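Local atomic coordinates of thrombospondin related anonymous protein (Plasmodium falciparum, PDB entry 4F1J), a protein that probably mediates adhesion of the malaria parasite to host surfaces, its von Willebrand factor A domain binding magnesium at a metal-ion-dependent adhesion site. Residues Asp9-Met14 / Gln116-Leu121; Tyr50-Ser55 / Ser95-Gln100; Tyr89-Leu94 / Ile125-Gln130. All blocks are in the same frame, centred on the assembly; numbering follows the deposited sequence.

Interaction 1 (Asp9-Met14 / Gln116-Leu121)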
# COMPACT_ATOMS: atom_id res chain seq x y z
N ASP A 9 -3.89 11.69 -1.57
CA ASP A 9 -4.45 10.58 -2.34
C ASP A 9 -3.55 9.41 -1.98
O ASP A 9 -2.33 9.44 -2.23
CB ASP A 9 -4.46 10.86 -3.85
CG ASP A 9 -5.41 11.98 -4.24
OD1 ASP A 9 -6.44 12.18 -3.53
OD2 ASP A 9 -5.17 12.61 -5.30
N LEU A 10 -4.14 8.39 -1.35
CA LEU A 10 -3.34 7.28 -0.79
C LEU A 10 -3.72 6.01 -1.55
O LEU A 10 -4.87 5.61 -1.56
CB LEU A 10 -3.58 7.13 0.72
CG LEU A 10 -2.64 6.22 1.51
CD1 LEU A 10 -2.72 6.50 3.01
CD2 LEU A 10 -2.97 4.72 1.22
N TYR A 11 -2.73 5.44 -2.22
CA TYR A 11 -2.88 4.29 -3.07
C TYR A 11 -2.35 3.06 -2.33
O TYR A 11 -1.12 2.79 -2.27
CB TYR A 11 -2.14 4.43 -4.42
CG TYR A 11 -2.48 5.68 -5.19
CD1 TYR A 11 -1.86 6.89 -4.90
CD2 TYR A 11 -3.44 5.67 -6.16
CE1 TYR A 11 -2.20 8.05 -5.59
CE2 TYR A 11 -3.77 6.80 -6.86
CZ TYR A 11 -3.14 8.00 -6.58
OH TYR A 11 -3.53 9.14 -7.28
N LEU A 12 -3.30 2.32 -1.77
CA LEU A 12 -3.00 1.07 -1.07
C LEU A 12 -2.86 -0.09 -2.09
O LEU A 12 -3.82 -0.42 -2.80
CB LEU A 12 -4.10 0.78 -0.03
CG LEU A 12 -3.94 -0.54 0.73
CD1 LEU A 12 -2.65 -0.59 1.54
CD2 LEU A 12 -5.22 -0.74 1.63
N LEU A 13 -1.67 -0.71 -2.15
CA LEU A 13 -1.41 -1.80 -3.08
C LEU A 13 -1.16 -3.03 -2.22
O LEU A 13 -0.14 -3.11 -1.52
CB LEU A 13 -0.19 -1.53 -3.99
CG LEU A 13 -0.05 -0.16 -4.63
CD1 LEU A 13 1.05 -0.15 -5.70
CD2 LEU A 13 -1.32 0.42 -5.20
N MET A 14 -2.10 -3.98 -2.28
CA MET A 14 -2.10 -5.10 -1.33
C MET A 14 -1.75 -6.40 -2.06
O MET A 14 -2.52 -6.89 -2.87
CB MET A 14 -3.46 -5.19 -0.66
CG MET A 14 -3.58 -6.29 0.34
SD MET A 14 -5.20 -6.23 1.12
CE MET A 14 -5.00 -7.43 2.46
N GLN A 116 0.69 12.74 -2.99
CA GLN A 116 0.44 11.42 -3.58
C GLN A 116 1.32 10.41 -2.86
O GLN A 116 2.55 10.55 -2.85
CB GLN A 116 0.75 11.43 -5.08
CG GLN A 116 0.00 12.50 -5.86
CD GLN A 116 -1.47 12.22 -5.93
OE1 GLN A 116 -1.85 11.13 -6.31
NE2 GLN A 116 -2.32 13.20 -5.58
N LEU A 117 0.68 9.41 -2.26
CA LEU A 117 1.34 8.40 -1.42
C LEU A 117 0.91 7.01 -1.84
O LEU A 117 -0.28 6.72 -1.89
CB LEU A 117 1.00 8.61 0.06
CG LEU A 117 1.44 7.54 1.06
CD1 LEU A 117 3.00 7.38 1.11
CD2 LEU A 117 0.86 7.86 2.46
N VAL A 118 1.88 6.14 -2.09
CA VAL A 118 1.63 4.73 -2.33
C VAL A 118 2.04 3.97 -1.06
O VAL A 118 3.11 4.20 -0.51
CB VAL A 118 2.46 4.21 -3.55
CG1 VAL A 118 2.45 2.66 -3.62
CG2 VAL A 118 1.94 4.75 -4.85
N VAL A 119 1.16 3.09 -0.58
CA VAL A 119 1.52 2.21 0.52
C VAL A 119 1.34 0.77 0.08
O VAL A 119 0.22 0.37 -0.32
CB VAL A 119 0.68 2.46 1.76
CG1 VAL A 119 1.08 1.48 2.85
CG2 VAL A 119 0.89 3.90 2.24
N ILE A 120 2.46 0.04 0.07
CA ILE A 120 2.51 -1.35 -0.37
C ILE A 120 2.53 -2.27 0.86
O ILE A 120 3.36 -2.09 1.75
CB ILE A 120 3.78 -1.61 -1.22
CG1 ILE A 120 3.71 -0.88 -2.57
CG2 ILE A 120 3.95 -3.10 -1.43
CD1 ILE A 120 5.10 -0.48 -3.15
N LEU A 121 1.62 -3.24 0.91
CA LEU A 121 1.68 -4.35 1.87
C LEU A 121 2.15 -5.59 1.10
O LEU A 121 1.53 -5.98 0.13
CB LEU A 121 0.32 -4.60 2.51
CG LEU A 121 -0.44 -3.41 3.12
CD1 LEU A 121 -1.75 -3.93 3.75
CD2 LEU A 121 0.43 -2.65 4.09
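Two central parallel strands of the Rossmann-like sheet of the von Willebrand factor A domain meet here, Asp9-Met14 beside Gln116-Leu121, their directions 19° apart. Paired residues run in step from Asp9 with Gln116 to Met14 with Leu121. Asp9, Tyr11 and Leu13 supply the backbone bonds on one side, and Leu117, Val119 and Leu121 answer; Tyr11 N to Leu117 O, at 2.8 Å, is nearly straight. On the face carrying the odd-numbered residues of 9-14, the amide of Gln116 is gripped at both ends. Its NE2 donates to Asp9 OD2 (2.9 Å) on the anti side but well out of the plane of the carboxylate, which stands 73° from the amide, while Tyr11 OH donates to Gln116 OE1 (2.8 Å), which lies at the edge of the tyrosine ring. A bend at chi2 (-69°) swings the amide toward strand 9-14, where it meets both partners, and the two bonds fix which end is oxygen. Farther along, Leu13 CD1 packs on Val118 CG1 at 3.8 Å. The other face is wholly apolar: Leu10 CD1 lies alongside Leu117 CD2 (3.9 Å), and Leu12 CD1 touches Leu121 CG (3.9 Å). Arg111 forms a salt bridge with Asp9 OD1. Helix 94-106 covers Tyr11 and Leu13, helix 22-38 covers Leu12, Met14 and Leu121 on the opposite face, and strand 47-54 continues the sheet beyond 8-15.

Interaction 2 (Tyr50-Ser55 / Ser95-Gln100). With MG (magnesium ion), chain H.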
# COMPACT_ATOMS: atom_id res chain seq x y z
N TYR A 50 -7.43 4.88 -2.50
CA TYR A 50 -7.54 3.96 -3.64
C TYR A 50 -6.98 2.64 -3.13
O TYR A 50 -6.08 2.63 -2.30
CB TYR A 50 -6.69 4.44 -4.80
CG TYR A 50 -6.36 3.38 -5.84
CD1 TYR A 50 -5.24 2.53 -5.69
CD2 TYR A 50 -7.18 3.21 -6.96
CE1 TYR A 50 -4.94 1.58 -6.68
CE2 TYR A 50 -6.89 2.23 -7.92
CZ TYR A 50 -5.77 1.43 -7.77
OH TYR A 50 -5.50 0.48 -8.75
N ALA A 51 -7.52 1.54 -3.61
CA ALA A 51 -6.98 0.24 -3.22
C ALA A 51 -7.00 -0.71 -4.39
O ALA A 51 -7.97 -0.78 -5.14
CB ALA A 51 -7.75 -0.38 -2.02
N ASN A 52 -5.90 -1.42 -4.55
CA ASN A 52 -5.88 -2.60 -5.42
C ASN A 52 -5.26 -3.77 -4.71
O ASN A 52 -4.61 -3.61 -3.68
CB ASN A 52 -5.28 -2.35 -6.82
CG ASN A 52 -3.77 -2.16 -6.86
OD1 ASN A 52 -3.01 -2.77 -6.11
ND2 ASN A 52 -3.32 -1.32 -7.80
N ILE A 53 -5.55 -4.96 -5.24
CA ILE A 53 -4.80 -6.16 -4.86
C ILE A 53 -3.93 -6.53 -6.04
O ILE A 53 -4.28 -6.21 -7.20
CB ILE A 53 -5.72 -7.31 -4.46
CG1 ILE A 53 -6.74 -7.61 -5.56
CG2 ILE A 53 -6.45 -6.96 -3.14
CD1 ILE A 53 -7.63 -8.83 -5.28
N PHE A 54 -2.83 -7.20 -5.79
CA PHE A 54 -1.97 -7.63 -6.89
C PHE A 54 -1.28 -8.95 -6.57
O PHE A 54 -0.77 -9.19 -5.47
CB PHE A 54 -0.95 -6.54 -7.28
CG PHE A 54 0.14 -6.34 -6.27
CD1 PHE A 54 -0.02 -5.46 -5.23
CD2 PHE A 54 1.35 -7.02 -6.37
CE1 PHE A 54 0.97 -5.27 -4.29
CE2 PHE A 54 2.34 -6.84 -5.40
CZ PHE A 54 2.13 -5.98 -4.36
N SER A 55 -1.33 -9.84 -7.56
CA SER A 55 -0.53 -11.05 -7.52
C SER A 55 -0.11 -11.30 -8.97
O SER A 55 0.93 -10.80 -9.40
CB SER A 55 -1.27 -12.20 -6.83
OG SER A 55 -2.46 -12.57 -7.48
N SER A 95 4.96 -4.42 -10.33
CA SER A 95 5.10 -3.41 -11.37
C SER A 95 3.75 -3.07 -12.03
O SER A 95 3.50 -1.90 -12.30
CB SER A 95 6.18 -3.81 -12.39
OG SER A 95 5.81 -4.99 -13.10
N ASP A 96 2.87 -4.05 -12.20
CA ASP A 96 1.52 -3.79 -12.70
C ASP A 96 0.68 -2.94 -11.72
O ASP A 96 -0.08 -2.06 -12.14
CB ASP A 96 0.77 -5.09 -13.03
CG ASP A 96 -0.49 -4.84 -13.82
OD1 ASP A 96 -0.42 -4.10 -14.83
OD2 ASP A 96 -1.57 -5.36 -13.46
N ALA A 97 0.79 -3.25 -10.44
CA ALA A 97 0.13 -2.46 -9.40
C ALA A 97 0.58 -0.98 -9.43
O ALA A 97 -0.22 -0.06 -9.32
CB ALA A 97 0.44 -3.05 -8.04
N LEU A 98 1.88 -0.78 -9.51
CA LEU A 98 2.46 0.58 -9.58
C LEU A 98 2.06 1.28 -10.90
O LEU A 98 1.79 2.49 -10.93
CB LEU A 98 3.99 0.51 -9.46
CG LEU A 98 4.56 0.08 -8.11
CD1 LEU A 98 6.07 -0.24 -8.28
CD2 LEU A 98 4.30 1.16 -7.04
N LEU A 99 2.03 0.51 -11.98
CA LEU A 99 1.53 1.02 -13.27
C LEU A 99 0.10 1.59 -13.17
O LEU A 99 -0.21 2.62 -13.75
CB LEU A 99 1.59 -0.07 -14.33
CG LEU A 99 0.99 0.27 -15.71
CD1 LEU A 99 1.64 1.50 -16.32
CD2 LEU A 99 1.15 -0.94 -16.60
N GLN A 100 -0.76 0.95 -12.40
CA GLN A 100 -2.15 1.44 -12.27
C GLN A 100 -2.17 2.80 -11.59
O GLN A 100 -2.97 3.67 -11.95
CB GLN A 100 -3.02 0.46 -11.51
CG GLN A 100 -3.11 -0.93 -12.15
CD GLN A 100 -3.27 -0.90 -13.65
OE1 GLN A 100 -4.22 -0.31 -14.19
NE2 GLN A 100 -2.32 -1.51 -14.36
MG MG H . 5.86 -4.97 -15.25
O HOH W 1 4.41 -6.53 -14.92
O HOH W 2 4.44 -3.55 -15.33
O HOH W 3 5.66 -5.10 -17.32
O HOH W 4 7.22 -6.44 -15.06
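Apolar packing centres on Ala97, whose methyl group sits against Phe54: Ala97 CB lies 3.7 Å from Phe54 CD1 and almost as near to CB and CG, so the root of the ring, rather than its far end, takes the helix. With CG between the backbone N and the carbonyl carbon (chi1 72°), Phe54 presents these atoms to the methyl group. Polar atoms meet the helix through van der Waals contacts. Asn52 ND2 stands 3.7 Å from Ala97 O, and Tyr50 OH is 3.7 Å from Gln100 CB. Within the strand, Asn52 ND2 donates to Tyr50 OH (3.0 Å) from the edge of the tyrosine ring, tying together two side chains that face the helix. Within the helix, Gln100 folds back at chi2 and its NE2 donates to Asp96 O at 3.2 Å; the backbone N of Gln100 reaches the same oxygen from the other face of the carbonyl. On the side of the helix turned from the strand, Ser95 OG binds a magnesium ion (2.1 Å) distinct from the one held by Ser17, Ser19 and Asp123; four waters and Asp131 also bind it. Strand 50-54 and helix 95-100 run nearly antiparallel, 159° apart, as expected where a helix covers the mostly parallel sheet of a Rossmann-like von Willebrand factor A domain.

Interaction 3 (Tyr89-Leu94 / Ile125-Gln130). With EDO (1,2-ethanediol), chain O.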
# COMPACT_ATOMS: atom_id res chain seq x y z
N TYR A 89 -3.64 -16.07 -4.06
CA TYR A 89 -3.07 -16.94 -5.08
C TYR A 89 -2.19 -16.13 -6.02
O TYR A 89 -2.35 -14.90 -6.16
CB TYR A 89 -4.18 -17.64 -5.88
CG TYR A 89 -4.91 -16.77 -6.89
CD1 TYR A 89 -4.36 -16.54 -8.14
CD2 TYR A 89 -6.14 -16.22 -6.59
CE1 TYR A 89 -5.02 -15.74 -9.08
CE2 TYR A 89 -6.80 -15.41 -7.50
CZ TYR A 89 -6.23 -15.19 -8.76
OH TYR A 89 -6.90 -14.42 -9.69
N GLY A 90 -1.26 -16.81 -6.67
CA GLY A 90 -0.50 -16.22 -7.76
C GLY A 90 0.80 -15.58 -7.34
O GLY A 90 1.23 -15.73 -6.20
N ARG A 91 1.40 -14.86 -8.28
CA ARG A 91 2.77 -14.36 -8.13
C ARG A 91 2.80 -12.94 -7.57
O ARG A 91 1.93 -12.62 -6.78
CB ARG A 91 3.55 -14.53 -9.45
CG ARG A 91 2.95 -13.90 -10.67
CD ARG A 91 3.78 -14.25 -11.93
NE ARG A 91 3.35 -13.50 -13.11
CZ ARG A 91 3.68 -12.23 -13.37
NH1 ARG A 91 4.44 -11.50 -12.55
NH2 ARG A 91 3.25 -11.66 -14.48
N THR A 92 3.80 -12.13 -7.90
CA THR A 92 3.98 -10.82 -7.25
C THR A 92 4.27 -9.73 -8.28
O THR A 92 5.41 -9.24 -8.39
CB THR A 92 5.11 -10.89 -6.20
OG1 THR A 92 4.92 -12.06 -5.37
CG2 THR A 92 5.17 -9.62 -5.34
N ASN A 93 3.22 -9.35 -9.01
CA ASN A 93 3.35 -8.39 -10.10
C ASN A 93 3.18 -6.98 -9.52
O ASN A 93 2.21 -6.28 -9.82
CB ASN A 93 2.31 -8.68 -11.16
CG ASN A 93 2.57 -7.97 -12.49
OD1 ASN A 93 3.38 -7.05 -12.60
ND2 ASN A 93 1.84 -8.39 -13.49
N LEU A 94 4.16 -6.56 -8.73
CA LEU A 94 4.18 -5.21 -8.16
C LEU A 94 4.22 -4.16 -9.26
O LEU A 94 3.60 -3.10 -9.13
CB LEU A 94 5.38 -5.01 -7.23
CG LEU A 94 5.49 -3.60 -6.60
CD1 LEU A 94 4.27 -3.29 -5.79
CD2 LEU A 94 6.77 -3.48 -5.76
N ILE A 125 9.18 -10.53 -2.88
CA ILE A 125 9.97 -9.72 -3.77
C ILE A 125 9.23 -9.62 -5.12
O ILE A 125 8.67 -10.63 -5.60
CB ILE A 125 11.36 -10.37 -3.96
CG1 ILE A 125 12.11 -10.44 -2.61
CG2 ILE A 125 12.19 -9.57 -4.94
CD1 ILE A 125 13.10 -11.55 -2.55
N PRO A 126 9.26 -8.45 -5.77
CA PRO A 126 8.59 -8.36 -7.05
C PRO A 126 9.16 -9.33 -8.09
O PRO A 126 10.36 -9.61 -8.09
CB PRO A 126 8.87 -6.92 -7.50
CG PRO A 126 9.27 -6.21 -6.29
CD PRO A 126 9.89 -7.18 -5.38
N ASP A 127 8.29 -9.81 -8.97
CA ASP A 127 8.72 -10.72 -10.03
C ASP A 127 9.73 -10.06 -10.95
O ASP A 127 10.62 -10.74 -11.49
CB ASP A 127 7.52 -11.25 -10.76
CG ASP A 127 6.65 -12.16 -9.86
OD1 ASP A 127 7.16 -12.90 -8.98
OD2 ASP A 127 5.46 -12.12 -10.05
N SER A 128 9.61 -8.74 -11.10
CA SER A 128 10.59 -7.95 -11.84
C SER A 128 11.02 -6.75 -11.01
O SER A 128 10.35 -5.71 -11.00
CB SER A 128 10.01 -7.50 -13.18
OG SER A 128 10.88 -6.59 -13.84
N ILE A 129 12.16 -6.87 -10.34
CA ILE A 129 12.73 -5.73 -9.63
C ILE A 129 13.04 -4.59 -10.62
O ILE A 129 12.78 -3.42 -10.30
CB ILE A 129 13.92 -6.18 -8.72
CG1 ILE A 129 13.34 -6.98 -7.55
CG2 ILE A 129 14.74 -4.98 -8.19
CD1 ILE A 129 14.32 -7.74 -6.80
N GLN A 130 13.51 -4.93 -11.81
CA GLN A 130 13.78 -3.92 -12.85
C GLN A 130 12.55 -3.08 -13.19
O GLN A 130 12.62 -1.83 -13.14
CB GLN A 130 14.33 -4.58 -14.12
CG GLN A 130 14.95 -3.60 -15.11
CD GLN A 130 16.31 -3.08 -14.69
OE1 GLN A 130 17.04 -3.74 -13.94
NE2 GLN A 130 16.66 -1.90 -15.17
C1 EDO O . 14.82 -8.45 -14.35
O1 EDO O . 14.14 -8.16 -13.13
C2 EDO O . 13.90 -9.04 -15.45
O2 EDO O . 12.56 -8.51 -15.49
O HOH W 5 5.97 -14.20 -6.89
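Asp127 reaches across from 125-130 to Arg91 and Thr92. Its CB lies 3.6 Å from Arg91 NH1, and with CG anti to the carbonyl carbon (chi1 -67°) the carboxylate is carried to Thr92 N, 3.5 Å from CG. From CG the two oxygens part company. OD2 takes two bonds, one from Thr92 N at 2.7 Å, arriving from above the carboxylate plane, and one from Arg91 NH1 at 2.8 Å, arriving on the anti side, 24° out of the plane. The two donors come from opposite faces of the carboxylate, and OD2 lies at the edge of the guanidinium, within 3° of its plane, in a salt bridge. OD1 instead accepts from a water at 2.7 Å that also bonds Thr92 OG1, so the water closes a second link between Asp127 and Thr92. The backbone joins in, Asp127 N donating to Thr92 O at 3.0 Å. Both segments are loops running into helix starts at the metal-binding end of the von Willebrand factor A domain: the Thr92 side chain is about 4 Å from a bound magnesium and touches Ser17, one of its ligands, consistent with the adhesion-site loops of this family. Next to the polar bonds, Leu94 CD2 packs on Pro126 CG (3.7 Å), the two side chains lying side by side. Helix 157-163 flanks that pair, with Leu163 against Leu94 and Phe159 against Pro126.

Interaction 1 lies at the heart of the domain, interaction 2 is buried on a flank of the sheet, and interaction 3 is a partly exposed loop contact near the metal-binding end of the domain. Strand 8-15 of interaction 1 pairs directly with strand 47-54 of interaction 2, Leu10 O and Leu12 N bonding to Tyr50. Beyond Phe54, Ser55 O receives a probable hydrogen bond from Asn93 N of interaction 3, and Leu94 of that contact also packs on Ile120 of interaction 1. Chemistry follows place: a backbone ladder between strands, van der Waals packing between sheet and helix, and a salt bridge, and separately a water-mediated link, between loops.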